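Side-chain contact in putative alpha-L-fucosidase (Bacteroides thetaiotaomicron VPI-5482, PDB 3GZA), which probably hydrolyses alpha-L-fucosides as a secreted glycoside hydrolase of family 29: residues A[178-183]-A[312-317]. Sequence-based numbering, arbitrary orientation. Where two conformers were deposited one is given.
Sequences MIWFDG and TLILGL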
HETATM    1  N   MSE A 178     -20.632  -9.601 -14.701  1.00 25.36           N
HETATM    2  CA  MSE A 178     -21.089  -8.890 -13.528  1.00 25.12           C
HETATM    3  C   MSE A 178     -19.890  -8.265 -12.848  1.00 26.21           C
HETATM    4  O   MSE A 178     -18.728  -8.673 -13.100  1.00 25.83           O
HETATM    5  CB  MSE A 178     -21.706  -9.857 -12.486  1.00 25.78           C
HETATM    6  CG  MSE A 178     -20.786 -10.809 -11.827  1.00 24.26           C
HETATM    7 SE   MSE A 178     -21.512 -11.714 -10.320  0.75 25.25          SE
HETATM    8  CE  MSE A 178     -22.765 -12.881 -11.220  1.00 26.70           C
ATOM      9  N   ILE A 179     -20.208  -7.280 -12.011  1.00 25.17           N
ATOM     10  CA  ILE A 179     -19.302  -6.715 -11.003  0.50 24.85           C
ATOM     11  C   ILE A 179     -20.043  -7.024  -9.703  1.00 25.40           C
ATOM     12  O   ILE A 179     -21.198  -6.615  -9.547  1.00 27.04           O
ATOM     13  CB  ILE A 179     -19.038  -5.214 -11.076  0.50 24.87           C
ATOM     14  CG1 ILE A 179     -18.173  -4.871 -12.312  0.50 23.33           C
ATOM     15  CG2 ILE A 179     -18.386  -4.729  -9.758  0.50 25.29           C
ATOM     16  CD1 ILE A 179     -16.749  -5.425 -12.338  0.50 24.47           C
ATOM     17  N   TRP A 180     -19.382  -7.769  -8.816  1.00 25.01           N
ATOM     18  CA  TRP A 180     -19.903  -8.204  -7.534  1.00 24.55           C
ATOM     19  C   TRP A 180     -19.061  -7.582  -6.445  1.00 25.19           C
ATOM     20  O   TRP A 180     -17.879  -7.864  -6.326  1.00 26.66           O
ATOM     21  CB  TRP A 180     -19.775  -9.719  -7.429  1.00 25.08           C
ATOM     22  CG  TRP A 180     -20.266 -10.430  -6.177  1.00 24.82           C
ATOM     23  CD1 TRP A 180     -20.563  -9.887  -4.945  1.00 25.25           C
ATOM     24  CD2 TRP A 180     -20.429 -11.847  -6.026  1.00 25.19           C
ATOM     25  NE1 TRP A 180     -20.955 -10.857  -4.077  1.00 26.50           N
ATOM     26  CE2 TRP A 180     -20.878 -12.076  -4.709  1.00 24.88           C
ATOM     27  CE3 TRP A 180     -20.264 -12.939  -6.889  1.00 27.22           C
ATOM     28  CZ2 TRP A 180     -21.137 -13.343  -4.227  1.00 27.45           C
ATOM     29  CZ3 TRP A 180     -20.532 -14.205  -6.405  1.00 28.61           C
ATOM     30  CH2 TRP A 180     -20.908 -14.403  -5.074  1.00 27.91           C
ATOM     31  N   PHE A 181     -19.675  -6.741  -5.640  1.00 24.12           N
ATOM     32  CA  PHE A 181     -19.002  -6.131  -4.509  1.00 25.30           C
ATOM     33  C   PHE A 181     -19.290  -6.922  -3.250  1.00 25.66           C
ATOM     34  O   PHE A 181     -20.460  -7.275  -2.996  1.00 25.82           O
ATOM     35  CB  PHE A 181     -19.482  -4.714  -4.320  1.00 24.77           C
ATOM     36  CG  PHE A 181     -19.074  -3.792  -5.437  1.00 23.99           C
ATOM     37  CD1 PHE A 181     -17.820  -3.234  -5.422  1.00 27.77           C
ATOM     38  CD2 PHE A 181     -19.955  -3.409  -6.425  1.00 26.57           C
ATOM     39  CE1 PHE A 181     -17.407  -2.350  -6.424  1.00 27.43           C
ATOM     40  CE2 PHE A 181     -19.521  -2.542  -7.466  1.00 26.97           C
ATOM     41  CZ  PHE A 181     -18.245  -2.033  -7.436  1.00 26.41           C
ATOM     42  N   ASP A 182     -18.244  -7.197  -2.457  1.00 25.40           N
ATOM     43  CA  ASP A 182     -18.378  -7.927  -1.174  1.00 24.49           C
ATOM     44  C   ASP A 182     -19.296  -7.214  -0.218  1.00 25.93           C
ATOM     45  O   ASP A 182     -18.908  -6.237   0.387  1.00 25.39           O
ATOM     46  CB  ASP A 182     -16.962  -8.082  -0.556  1.00 26.16           C
ATOM     47  CG  ASP A 182     -16.967  -8.699   0.804  1.00 26.83           C
ATOM     48  OD1 ASP A 182     -17.979  -9.363   1.179  1.00 27.10           O
ATOM     49  OD2 ASP A 182     -15.922  -8.538   1.492  1.00 27.51           O
ATOM     50  N   GLY A 183     -20.479  -7.757  -0.019  1.00 24.51           N
ATOM     51  CA  GLY A 183     -21.446  -7.067   0.806  1.00 24.87           C
ATOM     52  C   GLY A 183     -21.981  -5.789   0.216  1.00 25.03           C
ATOM     53  O   GLY A 183     -22.531  -4.965   0.936  1.00 25.79           O
ATOM     54  N   THR A 312     -30.423 -18.632 -10.279  1.00 24.47           N
ATOM     55  CA  THR A 312     -29.138 -18.980 -10.818  1.00 25.01           C
ATOM     56  C   THR A 312     -28.210 -19.291  -9.651  1.00 24.58           C
ATOM     57  O   THR A 312     -28.125 -18.543  -8.670  1.00 24.59           O
ATOM     58  CB  THR A 312     -28.619 -17.912 -11.760  1.00 24.71           C
ATOM     59  OG1 THR A 312     -29.399 -18.009 -12.978  1.00 25.24           O
ATOM     60  CG2 THR A 312     -27.100 -18.096 -12.063  1.00 26.03           C
ATOM     61  N   LEU A 313     -27.487 -20.396  -9.767  1.00 24.49           N
ATOM     62  CA  LEU A 313     -26.647 -20.944  -8.715  1.00 24.02           C
ATOM     63  C   LEU A 313     -25.188 -20.609  -8.961  1.00 24.21           C
ATOM     64  O   LEU A 313     -24.659 -20.852 -10.070  1.00 25.80           O
ATOM     65  CB  LEU A 313     -26.821 -22.453  -8.700  1.00 24.98           C
ATOM     66  CG  LEU A 313     -25.910 -23.303  -7.808  1.00 23.67           C
ATOM     67  CD1 LEU A 313     -26.143 -22.970  -6.301  1.00 25.94           C
ATOM     68  CD2 LEU A 313     -26.067 -24.837  -8.055  1.00 24.85           C
ATOM     69  N   ILE A 314     -24.515 -20.110  -7.922  1.00 23.89           N
ATOM     70  CA  ILE A 314     -23.112 -19.810  -7.976  1.00 24.89           C
ATOM     71  C   ILE A 314     -22.326 -20.739  -7.041  1.00 24.20           C
ATOM     72  O   ILE A 314     -22.587 -20.758  -5.854  1.00 24.36           O
ATOM     73  CB  ILE A 314     -22.785 -18.331  -7.642  1.00 25.40           C
ATOM     74  CG1 ILE A 314     -23.578 -17.419  -8.607  1.00 27.67           C
ATOM     75  CG2 ILE A 314     -21.250 -18.095  -7.730  1.00 26.97           C
ATOM     76  CD1 ILE A 314     -23.323 -15.871  -8.380  1.00 25.20           C
ATOM     77  N   LEU A 315     -21.392 -21.491  -7.599  1.00 24.76           N
ATOM     78  CA  LEU A 315     -20.549 -22.340  -6.810  1.00 24.50           C
ATOM     79  C   LEU A 315     -19.234 -21.667  -6.435  1.00 26.05           C
ATOM     80  O   LEU A 315     -18.551 -21.122  -7.315  1.00 25.87           O
ATOM     81  CB  LEU A 315     -20.233 -23.626  -7.599  1.00 24.82           C
ATOM     82  CG  LEU A 315     -21.384 -24.552  -8.019  1.00 25.73           C
ATOM     83  CD1 LEU A 315     -20.862 -25.649  -8.956  1.00 27.31           C
ATOM     84  CD2 LEU A 315     -22.085 -25.150  -6.791  1.00 27.68           C
ATOM     85  N   GLY A 316     -18.846 -21.763  -5.168  1.00 25.28           N
ATOM     86  CA  GLY A 316     -17.560 -21.221  -4.710  1.00 24.37           C
ATOM     87  C   GLY A 316     -16.453 -22.231  -4.818  1.00 22.98           C
ATOM     88  O   GLY A 316     -16.415 -23.285  -4.102  1.00 25.24           O
ATOM     89  N   LEU A 317     -15.546 -21.915  -5.724  1.00 23.61           N
ATOM     90  CA  LEU A 317     -14.414 -22.786  -6.004  1.00 23.04           C
ATOM     91  C   LEU A 317     -13.126 -22.179  -5.449  1.00 25.06           C
ATOM     92  O   LEU A 317     -12.967 -20.967  -5.348  1.00 26.17           O
ATOM     93  CB  LEU A 317     -14.316 -23.022  -7.505  1.00 23.93           C
ATOM     94  CG  LEU A 317     -15.585 -23.570  -8.164  1.00 26.15           C
ATOM     95  CD1 LEU A 317     -15.330 -23.905  -9.645  1.00 26.93           C
ATOM     96  CD2 LEU A 317     -16.226 -24.760  -7.357  1.00 25.21           C
TER
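The six-membered ring of the Trp180 indole, at its CZ3 corner, meets Ile314 obliquely. CD1 of Ile314 lies 3.8 Å from Trp180 CZ3, and the branch methyl CG2 of Ile314 stands 4.2 Å from the same Trp180 CZ3. Tyr209 packs edge-to-face with the indole, and the ring of Tyr128 meets it with the planes inclined. NE1 of the indole is hydrogen-bonded to a sulfonate oxygen of a bound buffer molecule, probably from the crystallisation liquor. With CG anti to the backbone N (chi1 -179°), Trp180 sends its ring across the interior. Ile314 comes from the opposite direction and brings CD1 up to both Trp180 and Met178. Met178, present as selenomethionine, meets Ile314 tip to tip, its CE 4.2 Å from Ile314 CD1. The chain of Met178 is bent about its CG-SE bond (chi3 71°), which sets where CE points. Phe75 touches both Met178 and Ile314. All three side chains are buried and meet by apolar contact, while the closest CA atoms, Trp180 to Ile314, are still 12.0 Å apart. Strands 178-181 and 312-317, not neighbours in the sheet, thus meet by side chains in the barrel interior of the TIM-barrel catalytic domain characteristic of family 29 fucosidases.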